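Local coordinates for peroxidase (Cellulomonas bogoriensis 69B4 = DSM 16987, PDB 6QZO), which binds heme b and, as a member of the DyP-type family, probably acts as a peroxidase, at residues P136-G141 / W174-F179. Numbering follows the deposited sequence.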
loop_
_atom_site.group_PDB
_atom_site.type_symbol
_atom_site.label_atom_id
_atom_site.label_comp_id
_atom_site.label_asym_id
_atom_site.label_seq_id
_atom_site.Cartn_x
_atom_site.Cartn_y
_atom_site.Cartn_z
ATOM N N PRO A 136 20.557 6.485 -6.795
ATOM C CA PRO A 136 21.270 5.894 -5.661
ATOM C C PRO A 136 20.409 5.566 -4.428
ATOM O O PRO A 136 20.732 4.623 -3.758
ATOM C CB PRO A 136 22.324 6.956 -5.280
ATOM C CG PRO A 136 22.350 8.027 -6.389
ATOM C CD PRO A 136 21.285 7.624 -7.381
ATOM N N ALA A 137 19.338 6.335 -4.185
ATOM C CA ALA A 137 18.406 6.160 -3.040
ATOM C C ALA A 137 17.594 4.865 -3.183
ATOM O O ALA A 137 16.939 4.484 -2.195
ATOM C CB ALA A 137 17.484 7.358 -2.920
ATOM N N TRP A 138 17.566 4.254 -4.368
ATOM C CA TRP A 138 16.873 2.951 -4.592
ATOM C C TRP A 138 17.906 1.848 -4.883
ATOM O O TRP A 138 17.503 0.771 -5.345
ATOM C CB TRP A 138 15.848 3.060 -5.729
ATOM C CG TRP A 138 14.706 3.990 -5.474
ATOM C CD1 TRP A 138 14.348 5.052 -6.250
ATOM C CD2 TRP A 138 13.728 3.914 -4.419
ATOM N NE1 TRP A 138 13.243 5.669 -5.730
ATOM C CE2 TRP A 138 12.839 4.997 -4.608
ATOM C CE3 TRP A 138 13.520 3.057 -3.336
ATOM C CZ2 TRP A 138 11.772 5.246 -3.746
ATOM C CZ3 TRP A 138 12.460 3.292 -2.490
ATOM C CH2 TRP A 138 11.611 4.383 -2.679
ATOM N N CYS A 139 19.189 2.112 -4.620
ATOM C CA CYS A 139 20.312 1.210 -4.971
ATOM C C CYS A 139 20.994 0.672 -3.711
ATOM O O CYS A 139 20.976 1.369 -2.674
ATOM C CB CYS A 139 21.332 1.915 -5.848
ATOM S SG CYS A 139 20.698 2.259 -7.501
ATOM N N ASP A 140 21.589 -0.524 -3.840
ATOM C CA ASP A 140 22.530 -1.145 -2.874
ATOM C C ASP A 140 21.821 -1.330 -1.517
ATOM O O ASP A 140 20.592 -1.483 -1.503
ATOM C CB ASP A 140 23.810 -0.316 -2.751
ATOM C CG ASP A 140 24.464 0.040 -4.070
ATOM O OD1 ASP A 140 24.367 -0.754 -5.030
ATOM O OD2 ASP A 140 25.016 1.150 -4.131
ATOM N N GLY A 141 22.583 -1.346 -0.430
ATOM C CA GLY A 141 22.176 -1.782 0.914
ATOM C C GLY A 141 23.109 -2.874 1.433
ATOM O O GLY A 141 23.368 -3.800 0.694
ATOM N N TRP A 174 16.429 2.302 2.317
ATOM C CA TRP A 174 15.180 2.436 1.528
ATOM C C TRP A 174 14.200 1.333 1.908
ATOM O O TRP A 174 14.611 0.319 2.525
ATOM C CB TRP A 174 15.448 2.456 0.019
ATOM C CG TRP A 174 16.339 1.386 -0.558
ATOM C CD1 TRP A 174 17.602 1.582 -1.043
ATOM C CD2 TRP A 174 16.022 0.006 -0.836
ATOM N NE1 TRP A 174 18.100 0.428 -1.566
ATOM C CE2 TRP A 174 17.160 -0.560 -1.457
ATOM C CE3 TRP A 174 14.921 -0.823 -0.599
ATOM C CZ2 TRP A 174 17.223 -1.906 -1.833
ATOM C CZ3 TRP A 174 14.979 -2.150 -0.984
ATOM C CH2 TRP A 174 16.115 -2.685 -1.593
ATOM N N VAL A 175 12.940 1.571 1.565
ATOM C CA VAL A 175 11.800 0.613 1.665
ATOM C C VAL A 175 11.029 0.707 0.357
ATOM O O VAL A 175 10.603 1.819 0.002
ATOM C CB VAL A 175 10.880 0.934 2.849
ATOM C CG1 VAL A 175 9.792 -0.107 3.007
ATOM C CG2 VAL A 175 11.650 1.111 4.145
ATOM N N GLN A 176 10.890 -0.424 -0.333
ATOM C CA GLN A 176 10.094 -0.557 -1.570
ATOM C C GLN A 176 8.898 -1.438 -1.228
ATOM O O GLN A 176 9.105 -2.546 -0.735
ATOM C CB GLN A 176 10.965 -1.136 -2.684
ATOM C CG GLN A 176 12.145 -0.231 -3.029
ATOM C CD GLN A 176 12.864 -0.701 -4.272
ATOM O OE1 GLN A 176 12.286 -0.790 -5.354
ATOM N NE2 GLN A 176 14.141 -1.018 -4.120
ATOM N N ARG A 177 7.689 -0.923 -1.453
ATOM C CA ARG A 177 6.408 -1.578 -1.115
ATOM C C ARG A 177 5.755 -1.983 -2.431
ATOM O O ARG A 177 5.842 -1.216 -3.406
ATOM C CB ARG A 177 5.527 -0.616 -0.306
ATOM C CG ARG A 177 6.297 0.129 0.777
ATOM C CD ARG A 177 5.403 1.082 1.569
ATOM N NE ARG A 177 6.033 1.538 2.779
ATOM C CZ ARG A 177 6.196 0.816 3.881
ATOM N NH1 ARG A 177 5.838 -0.465 3.920
ATOM N NH2 ARG A 177 6.785 1.385 4.923
ATOM N N GLY A 178 5.143 -3.158 -2.469
ATOM C CA GLY A 178 4.456 -3.641 -3.676
ATOM C C GLY A 178 3.277 -4.518 -3.316
ATOM O O GLY A 178 3.124 -4.849 -2.104
ATOM N N PHE A 179 2.507 -4.907 -4.338
ATOM C CA PHE A 179 1.222 -5.616 -4.181
ATOM C C PHE A 179 0.903 -6.449 -5.422
ATOM O O PHE A 179 1.390 -6.164 -6.547
ATOM C CB PHE A 179 0.091 -4.620 -3.927
ATOM C CG PHE A 179 -0.089 -3.562 -4.986
ATOM C CD1 PHE A 179 -0.883 -3.799 -6.098
ATOM C CD2 PHE A 179 0.514 -2.323 -4.856
ATOM C CE1 PHE A 179 -1.064 -2.825 -7.063
ATOM C CE2 PHE A 179 0.324 -1.347 -5.822
ATOM C CZ PHE A 179 -0.461 -1.598 -6.924
HETATM O O HOH W 1 16.150 -1.331 -6.553
#
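Trp174 pushes its indole from strand 170-179 into the bend of the loop at 136-141, whose backbone lines one face and the NE1 edge of the ring. Trp174 NE1 faces two carbonyls at once: Cys139 O lies near the ring plane, 3.2 Å from Trp174 NE1 with an N-H...O angle of 147°, while Asp140 O approaches Trp174 NE1 obliquely at 3.1 Å in a more bent bond. Both are weak, a bifurcated pair sharing one proton. With chi1 at 49°, Trp174 CG sits between its backbone N and carbonyl carbon, directing the ring into the loop, where Trp174 CD1 comes 3.2 Å from Ala137 O. Trp138 CA covers a face of the Trp174 five-membered ring as a CH-pi contact.

Trp138 returns the contact with its benzo end: Val175 O lies at the ring's edge, in its plane, 3.4 Å from Trp138 CZ3, and Trp138 CE3 rests 3.6 Å from Gln176 CG. The Gln176 amide is turned 55° from this indole, and its NE2 stands 3.4 Å above the Trp174 ring plane, toward the rim. Gln176 NE2 also donates to a water that donates to Trp138 O.

The loop thus meets an edge strand, within the chain, of the four-stranded antiparallel sheet in the N-terminal dimeric alpha/beta-barrel domain. Shared, bent NE1 bonds and a water make individually soft links, while Arg235 hydrogen-bonds to Gln176 OE1 and makes a cation-pi contact with Trp138, tying both sides together.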